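Side-chain contacts in ATP-dependent Clp protease adapter protein ClpS 2 (Agrobacterium tumefaciens, PDB 4YJM), which probably modulates the substrate specificity of ATP-dependent ClpAP proteolysis, acting as an N-end rule adaptor that binds the N-terminal domain of ClpA: residues A[44-49]-A[78-83]; A[83-88]-A[94-99]. All coordinates share one frame; numbering follows the deposited sequence.

Interaction 1: residues A[44-49]-A[78-83]; sequences KAVFRM and ETKAKE
Lys-80 reaches across to the C-terminal end of helix 36-47 and makes the one polar bond of this contact: its NZ donates to the backbone carbonyl oxygen of Val-46 at 3.2 Å. The ammonium lies almost straight out beyond the oxygen, with a C=O...N angle of 167°. Two extended torsions, chi2 and chi3, carry the lysine chain across, and a final bend at chi4 (-53°) turns NZ onto the carbonyl. Because this oxygen belongs to the last turn of the helix, where the dipole presents its negative pole, the lysine charge is probably stabilised there. The pairing is one of helix with helix: 36-47 lies against 74-91, the helix that packs on the three-stranded antiparallel sheet of the ClpS fold, and Phe-47 also reaches that sheet at Val-69 and Val-70. The remaining contacts are apolar and use the stem of the same lysine. Lys-80 CB approaches CE1 of the Phe-47 ring obliquely at 3.7 Å, and its CD follows at 3.9 Å from the same CE1. Val-46 adds its CG1, which comes within 4.0 Å of Lys-80 CB; this methyl also lies over one face of the Phe-47 ring, near its rim.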
ATOM      1  N   LYS A  44       6.832   3.406   5.283  1.00 26.63           N
ATOM      2  CA  LYS A  44       7.266   4.565   6.030  1.00 30.91           C
ATOM      3  C   LYS A  44       7.426   5.781   5.084  1.00 34.30           C
ATOM      4  O   LYS A  44       6.985   6.902   5.403  1.00 32.19           O
ATOM      5  CB  LYS A  44       8.582   4.270   6.774  1.00 32.83           C
ATOM      6  CG  LYS A  44       9.120   5.433   7.617  1.00 55.13           C
ATOM      7  CD  LYS A  44       8.139   5.834   8.722  1.00 94.24           C
ATOM      8  CE  LYS A  44       8.781   6.768   9.733  1.00124.93           C
ATOM      9  NZ  LYS A  44       7.925   6.962  10.936  1.00144.92           N
ATOM     10  N   ALA A  45       8.089   5.578   3.954  1.00 30.53           N
ATOM     11  CA  ALA A  45       8.451   6.706   3.078  1.00 34.05           C
ATOM     12  C   ALA A  45       7.216   7.331   2.412  1.00 28.42           C
ATOM     13  O   ALA A  45       7.111   8.538   2.322  1.00 31.09           O
ATOM     14  CB  ALA A  45       9.428   6.263   2.007  1.00 32.50           C
ATOM     15  N   VAL A  46       6.325   6.484   1.924  1.00 23.40           N
ATOM     16  CA  VAL A  46       5.181   6.905   1.093  1.00 22.34           C
ATOM     17  C   VAL A  46       3.971   7.245   1.965  1.00 35.47           C
ATOM     18  O   VAL A  46       3.266   8.202   1.673  1.00 27.12           O
ATOM     19  CB  VAL A  46       4.829   5.838   0.066  1.00 24.54           C
ATOM     20  CG1 VAL A  46       3.586   6.250  -0.784  1.00 30.20           C
ATOM     21  CG2 VAL A  46       6.051   5.578  -0.880  1.00 29.55           C
ATOM     22  N   PHE A  47       3.759   6.504   3.051  1.00 29.88           N
ATOM     23  CA  PHE A  47       2.531   6.660   3.847  1.00 32.83           C
ATOM     24  C   PHE A  47       2.783   7.115   5.284  1.00 32.34           C
ATOM     25  O   PHE A  47       1.842   7.234   6.075  1.00 36.10           O
ATOM     26  CB  PHE A  47       1.738   5.342   3.845  1.00 24.55           C
ATOM     27  CG  PHE A  47       1.374   4.860   2.498  1.00 25.93           C
ATOM     28  CD1 PHE A  47       0.260   5.362   1.852  1.00 27.31           C
ATOM     29  CD2 PHE A  47       2.125   3.895   1.866  1.00 23.29           C
ATOM     30  CE1 PHE A  47      -0.089   4.921   0.641  1.00 23.92           C
ATOM     31  CE2 PHE A  47       1.781   3.447   0.611  1.00 24.56           C
ATOM     32  CZ  PHE A  47       0.659   3.941  -0.004  1.00 30.77           C
ATOM     33  N   ARG A  48       4.035   7.386   5.632  1.00 25.39           N
ATOM     34  CA  ARG A  48       4.396   7.861   6.956  1.00 33.70           C
ATOM     35  C   ARG A  48       4.006   6.840   8.041  1.00 38.39           C
ATOM     36  O   ARG A  48       3.809   7.203   9.193  1.00 33.48           O
ATOM     37  CB  ARG A  48       3.746   9.231   7.219  1.00 39.68           C
ATOM     38  CG  ARG A  48       4.145  10.306   6.181  1.00 71.50           C
ATOM     39  CD  ARG A  48       3.468  11.655   6.433  1.00123.45           C
ATOM     40  NE  ARG A  48       3.797  12.200   7.747  1.00154.53           N
ATOM     41  CZ  ARG A  48       3.113  13.163   8.356  1.00161.85           C
ATOM     42  NH1 ARG A  48       2.048  13.701   7.778  1.00177.12           N
ATOM     43  NH2 ARG A  48       3.494  13.584   9.554  1.00179.58           N
ATOM     44  N   MET A  49       3.924   5.566   7.674  1.00 41.20           N
ATOM     45  CA  MET A  49       3.408   4.528   8.568  1.00 44.78           C
ATOM     46  C   MET A  49       4.527   3.934   9.442  1.00 42.60           C
ATOM     47  O   MET A  49       5.629   3.652   8.962  1.00 46.83           O
ATOM     48  CB  MET A  49       2.697   3.453   7.718  1.00 38.51           C
ATOM     49  CG  MET A  49       2.066   2.369   8.508  1.00 39.28           C
ATOM     50  SD  MET A  49       1.161   1.304   7.406  1.00 40.63           S
ATOM     51  CE  MET A  49      -0.341   2.296   7.177  1.00 41.83           C
ATOM     52  N   GLU A  78      -4.370   7.207  -6.031  1.00 23.39           N
ATOM     53  CA  GLU A  78      -3.720   6.723  -7.251  1.00 24.95           C
ATOM     54  C   GLU A  78      -2.249   7.092  -7.245  1.00 29.21           C
ATOM     55  O   GLU A  78      -1.401   6.285  -7.604  1.00 27.60           O
ATOM     56  CB  GLU A  78      -4.401   7.282  -8.498  1.00 28.90           C
ATOM     57  CG  GLU A  78      -5.811   6.747  -8.711  1.00 24.18           C
ATOM     58  CD  GLU A  78      -6.656   7.537  -9.697  1.00 30.57           C
ATOM     59  OE1 GLU A  78      -6.208   8.565 -10.214  1.00 28.87           O
ATOM     60  OE2 GLU A  78      -7.809   7.112  -9.964  1.00 28.67           O
ATOM     61  N   THR A  79      -1.941   8.324  -6.865  1.00 23.43           N
ATOM     62  CA  THR A  79      -0.551   8.796  -6.860  1.00 27.29           C
ATOM     63  C   THR A  79       0.313   8.009  -5.907  1.00 23.72           C
ATOM     64  O   THR A  79       1.400   7.557  -6.264  1.00 28.62           O
ATOM     65  CB  THR A  79      -0.479  10.295  -6.487  1.00 30.66           C
ATOM     66  OG1 THR A  79      -1.060  11.028  -7.546  1.00 34.12           O
ATOM     67  CG2 THR A  79       0.958  10.774  -6.384  1.00 38.90           C
ATOM     68  N   LYS A  80      -0.159   7.838  -4.682  1.00 26.06           N
ATOM     69  CA  LYS A  80       0.582   7.041  -3.704  1.00 29.35           C
ATOM     70  C   LYS A  80       0.684   5.559  -4.026  1.00 38.80           C
ATOM     71  O   LYS A  80       1.730   4.989  -3.791  1.00 27.42           O
ATOM     72  CB  LYS A  80      -0.029   7.188  -2.334  1.00 29.92           C
ATOM     73  CG  LYS A  80       0.242   8.593  -1.741  1.00 38.00           C
ATOM     74  CD  LYS A  80      -0.317   8.736  -0.336  1.00 50.17           C
ATOM     75  CE  LYS A  80       0.006  10.096   0.277  1.00 62.48           C
ATOM     76  NZ  LYS A  80       1.467  10.401   0.230  1.00 53.81           N
ATOM     77  N   ALA A  81      -0.385   4.925  -4.514  1.00 23.71           N
ATOM     78  CA  ALA A  81      -0.304   3.537  -4.916  1.00 21.59           C
ATOM     79  C   ALA A  81       0.766   3.388  -5.981  1.00 28.68           C
ATOM     80  O   ALA A  81       1.571   2.445  -5.944  1.00 28.18           O
ATOM     81  CB  ALA A  81      -1.663   3.007  -5.409  1.00 26.59           C
ATOM     82  N   LYS A  82       0.815   4.325  -6.924  1.00 27.68           N
ATOM     83  CA  LYS A  82       1.790   4.195  -8.003  1.00 27.57           C
ATOM     84  C   LYS A  82       3.234   4.463  -7.510  1.00 29.68           C
ATOM     85  O   LYS A  82       4.155   3.778  -7.923  1.00 27.25           O
ATOM     86  CB  LYS A  82       1.470   5.126  -9.151  1.00 31.54           C
ATOM     87  CG  LYS A  82       2.573   5.175 -10.244  1.00 31.70           C
ATOM     88  CD  LYS A  82       2.056   5.692 -11.565  1.00 51.94           C
ATOM     89  CE  LYS A  82       3.112   5.565 -12.669  1.00 60.65           C
ATOM     90  NZ  LYS A  82       4.278   6.437 -12.403  1.00 59.24           N
ATOM     91  N   GLU A  83       3.437   5.441  -6.629  1.00 25.88           N
ATOM     92  CA  GLU A  83       4.796   5.717  -6.126  1.00 30.54           C
ATOM     93  C   GLU A  83       5.323   4.533  -5.341  1.00 34.01           C
ATOM     94  O   GLU A  83       6.500   4.146  -5.497  1.00 32.58           O
ATOM     95  CB  GLU A  83       4.828   6.984  -5.244  1.00 25.86           C
ATOM     96  CG  GLU A  83       4.679   8.257  -6.059  1.00 41.81           C
ATOM     97  CD  GLU A  83       4.696   9.523  -5.185  1.00 55.61           C
ATOM     98  OE1 GLU A  83       4.710   9.381  -3.947  1.00 55.22           O
ATOM     99  OE2 GLU A  83       4.682  10.637  -5.742  1.00 77.24           O
TER

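Interaction 2: residues A[83-88]-A[94-99]; sequences EATDLG and PLMFTT
The helix-to-strand return of the ClpS fold, where helix 74-91 leads back through a short loop into the sheet's edge strand 97-101, is fastened by Thr-85 and Phe-97. The backbone N of Phe-97 donates to Thr-85 OG1 at 2.9 Å, with an N-H...O angle of 164°. With chi1 at -62°, OG1 stands beside its own backbone N, where it also hydrogen-bonds the carbonyl oxygen of Ala-81 one turn earlier. The methyl of the same threonine goes the other way, CG2 lying 3.7 Å from Leu-95 O and 3.9 Å from Met-96 SD. Apolar packing continues along the helix. Ala-84 CB sits over one face of the Phe-97 ring, a CH-pi contact 3.7 Å from the centroid and 19° off the normal, while Leu-95 CD2 meets the edge of that ring in its plane. Further on, Gly-88 brings bare backbone to the loop, its CA 4.1 Å from Leu-95 CB. Since Thr-85 OG1 joins both a helix carbonyl and a strand amide, a single hydroxyl satisfies polar groups of two backbones and probably helps set the position of Phe-97 against the helix.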
ATOM      1  N   GLU A  83       3.437   5.441  -6.629  1.00 25.88           N
ATOM      2  CA  GLU A  83       4.796   5.717  -6.126  1.00 30.54           C
ATOM      3  C   GLU A  83       5.323   4.533  -5.341  1.00 34.01           C
ATOM      4  O   GLU A  83       6.500   4.146  -5.497  1.00 32.58           O
ATOM      5  CB  GLU A  83       4.828   6.984  -5.244  1.00 25.86           C
ATOM      6  CG  GLU A  83       4.679   8.257  -6.059  1.00 41.81           C
ATOM      7  CD  GLU A  83       4.696   9.523  -5.185  1.00 55.61           C
ATOM      8  OE1 GLU A  83       4.710   9.381  -3.947  1.00 55.22           O
ATOM      9  OE2 GLU A  83       4.682  10.637  -5.742  1.00 77.24           O
ATOM     10  N   ALA A  84       4.458   3.943  -4.520  1.00 26.08           N
ATOM     11  CA  ALA A  84       4.872   2.833  -3.665  1.00 27.22           C
ATOM     12  C   ALA A  84       5.139   1.573  -4.508  1.00 39.34           C
ATOM     13  O   ALA A  84       6.126   0.859  -4.327  1.00 29.31           O
ATOM     14  CB  ALA A  84       3.832   2.568  -2.625  1.00 25.37           C
ATOM     15  N   THR A  85       4.267   1.311  -5.459  1.00 26.72           N
ATOM     16  CA  THR A  85       4.511   0.224  -6.398  1.00 26.00           C
ATOM     17  C   THR A  85       5.798   0.397  -7.197  1.00 33.35           C
ATOM     18  O   THR A  85       6.501  -0.581  -7.460  1.00 32.70           O
ATOM     19  CB  THR A  85       3.355   0.080  -7.385  1.00 28.27           C
ATOM     20  OG1 THR A  85       2.144  -0.246  -6.685  1.00 29.21           O
ATOM     21  CG2 THR A  85       3.635  -0.987  -8.385  1.00 29.77           C
ATOM     22  N   ASP A  86       6.059   1.620  -7.663  1.00 27.95           N
ATOM     23  CA  ASP A  86       7.215   1.879  -8.491  1.00 30.39           C
ATOM     24  C   ASP A  86       8.507   1.589  -7.719  1.00 32.53           C
ATOM     25  O   ASP A  86       9.496   1.179  -8.298  1.00 32.99           O
ATOM     26  CB  ASP A  86       7.259   3.348  -8.989  1.00 39.04           C
ATOM     27  CG  ASP A  86       6.302   3.638 -10.176  1.00 40.23           C
ATOM     28  OD1 ASP A  86       5.776   2.674 -10.780  1.00 42.63           O
ATOM     29  OD2 ASP A  86       6.078   4.834 -10.473  1.00 48.33           O
ATOM     30  N   LEU A  87       8.507   1.845  -6.423  1.00 30.29           N
ATOM     31  CA  LEU A  87       9.718   1.596  -5.653  1.00 32.92           C
ATOM     32  C   LEU A  87      10.061   0.096  -5.719  1.00 33.83           C
ATOM     33  O   LEU A  87      11.229  -0.288  -5.902  1.00 34.27           O
ATOM     34  CB  LEU A  87       9.526   2.079  -4.217  1.00 27.37           C
ATOM     35  CG  LEU A  87       9.599   3.604  -4.000  1.00 25.67           C
ATOM     36  CD1 LEU A  87       8.972   3.972  -2.670  1.00 27.27           C
ATOM     37  CD2 LEU A  87      11.078   4.057  -4.103  1.00 28.08           C
ATOM     38  N   GLY A  88       9.048  -0.758  -5.610  1.00 31.40           N
ATOM     39  CA  GLY A  88       9.278  -2.193  -5.685  1.00 40.43           C
ATOM     40  C   GLY A  88       9.643  -2.638  -7.081  1.00 35.65           C
ATOM     41  O   GLY A  88      10.609  -3.388  -7.316  1.00 35.84           O
ATOM     42  N   PRO A  94       7.984  -7.832  -7.004  1.00 48.30           N
ATOM     43  CA  PRO A  94       6.593  -7.816  -7.473  1.00 47.46           C
ATOM     44  C   PRO A  94       5.660  -6.981  -6.596  1.00 44.54           C
ATOM     45  O   PRO A  94       4.464  -6.976  -6.861  1.00 37.10           O
ATOM     46  CB  PRO A  94       6.205  -9.303  -7.432  1.00 53.27           C
ATOM     47  CG  PRO A  94       6.979  -9.850  -6.302  1.00 58.87           C
ATOM     48  CD  PRO A  94       8.310  -9.106  -6.326  1.00 56.39           C
ATOM     49  N   LEU A  95       6.199  -6.296  -5.585  1.00 39.83           N
ATOM     50  CA  LEU A  95       5.407  -5.440  -4.693  1.00 32.70           C
ATOM     51  C   LEU A  95       4.365  -4.603  -5.430  1.00 34.48           C
ATOM     52  O   LEU A  95       4.679  -3.858  -6.359  1.00 32.33           O
ATOM     53  CB  LEU A  95       6.337  -4.495  -3.906  1.00 31.56           C
ATOM     54  CG  LEU A  95       5.658  -3.554  -2.914  1.00 32.54           C
ATOM     55  CD1 LEU A  95       4.993  -4.354  -1.791  1.00 32.65           C
ATOM     56  CD2 LEU A  95       6.702  -2.634  -2.370  1.00 24.96           C
ATOM     57  N   MET A  96       3.124  -4.716  -4.990  1.00 28.06           N
ATOM     58  CA  MET A  96       1.995  -4.045  -5.629  1.00 29.92           C
ATOM     59  C   MET A  96       1.027  -3.389  -4.659  1.00 27.40           C
ATOM     60  O   MET A  96       0.545  -4.031  -3.706  1.00 28.65           O
ATOM     61  CB  MET A  96       1.219  -5.077  -6.479  1.00 40.42           C
ATOM     62  CG  MET A  96      -0.004  -4.500  -7.209  1.00 43.45           C
ATOM     63  SD  MET A  96       0.438  -3.292  -8.471  1.00 44.57           S
ATOM     64  CE  MET A  96       1.528  -4.277  -9.458  1.00 43.23           C
ATOM     65  N   PHE A  97       0.770  -2.095  -4.889  1.00 28.43           N
ATOM     66  CA  PHE A  97      -0.293  -1.355  -4.221  1.00 26.84           C
ATOM     67  C   PHE A  97      -1.374  -1.022  -5.247  1.00 28.45           C
ATOM     68  O   PHE A  97      -1.046  -0.672  -6.376  1.00 31.64           O
ATOM     69  CB  PHE A  97       0.210  -0.085  -3.597  1.00 26.32           C
ATOM     70  CG  PHE A  97       1.162  -0.297  -2.459  1.00 22.41           C
ATOM     71  CD1 PHE A  97       0.760  -0.039  -1.170  1.00 25.49           C
ATOM     72  CD2 PHE A  97       2.478  -0.718  -2.690  1.00 25.04           C
ATOM     73  CE1 PHE A  97       1.648  -0.213  -0.112  1.00 34.01           C
ATOM     74  CE2 PHE A  97       3.362  -0.877  -1.644  1.00 26.05           C
ATOM     75  CZ  PHE A  97       2.955  -0.633  -0.371  1.00 32.82           C
ATOM     76  N   THR A  98      -2.645  -1.154  -4.857  1.00 29.36           N
ATOM     77  CA  THR A  98      -3.762  -0.897  -5.778  1.00 28.34           C
ATOM     78  C   THR A  98      -4.725   0.099  -5.134  1.00 29.49           C
ATOM     79  O   THR A  98      -4.606   0.394  -3.952  1.00 25.36           O
ATOM     80  CB  THR A  98      -4.531  -2.197  -6.126  1.00 29.58           C
ATOM     81  OG1 THR A  98      -5.156  -2.690  -4.933  1.00 35.25           O
ATOM     82  CG2 THR A  98      -3.609  -3.271  -6.610  1.00 38.72           C
ATOM     83  N   THR A  99      -5.690   0.616  -5.889  1.00 22.87           N
ATOM     84  CA  THR A  99      -6.774   1.380  -5.280  1.00 25.55           C
ATOM     85  C   THR A  99      -8.111   0.714  -5.548  1.00 25.39           C
ATOM     86  O   THR A  99      -8.292   0.003  -6.528  1.00 27.40           O
ATOM     87  CB  THR A  99      -6.853   2.821  -5.810  1.00 24.60           C
ATOM     88  OG1 THR A  99      -7.278   2.813  -7.177  1.00 34.75           O
ATOM     89  CG2 THR A  99      -5.503   3.533  -5.708  1.00 25.21           C
TER

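In the fold
Helix 74-91 is common to both contacts, whose centres lie 9 Å apart and whose residue ranges meet at Glu-83. The ranges of interaction 1 come first in the chain, and those of interaction 2 follow from Glu-83 onward. The helix thus meets helix 36-47 through its middle turns, and the approach to strand 97-101 through the turns that follow. That strand is an edge of the antiparallel sheet, next to strand 23-29. The two contacts also touch directly, with Phe-47 CE2 3.7 Å from Phe-97 CE1 and Val-46 packing on Leu-87. A surface contact with a lysine-to-carbonyl hydrogen bond therefore passes into a buried one, illustrating how one helix can unite two layers of a small domain.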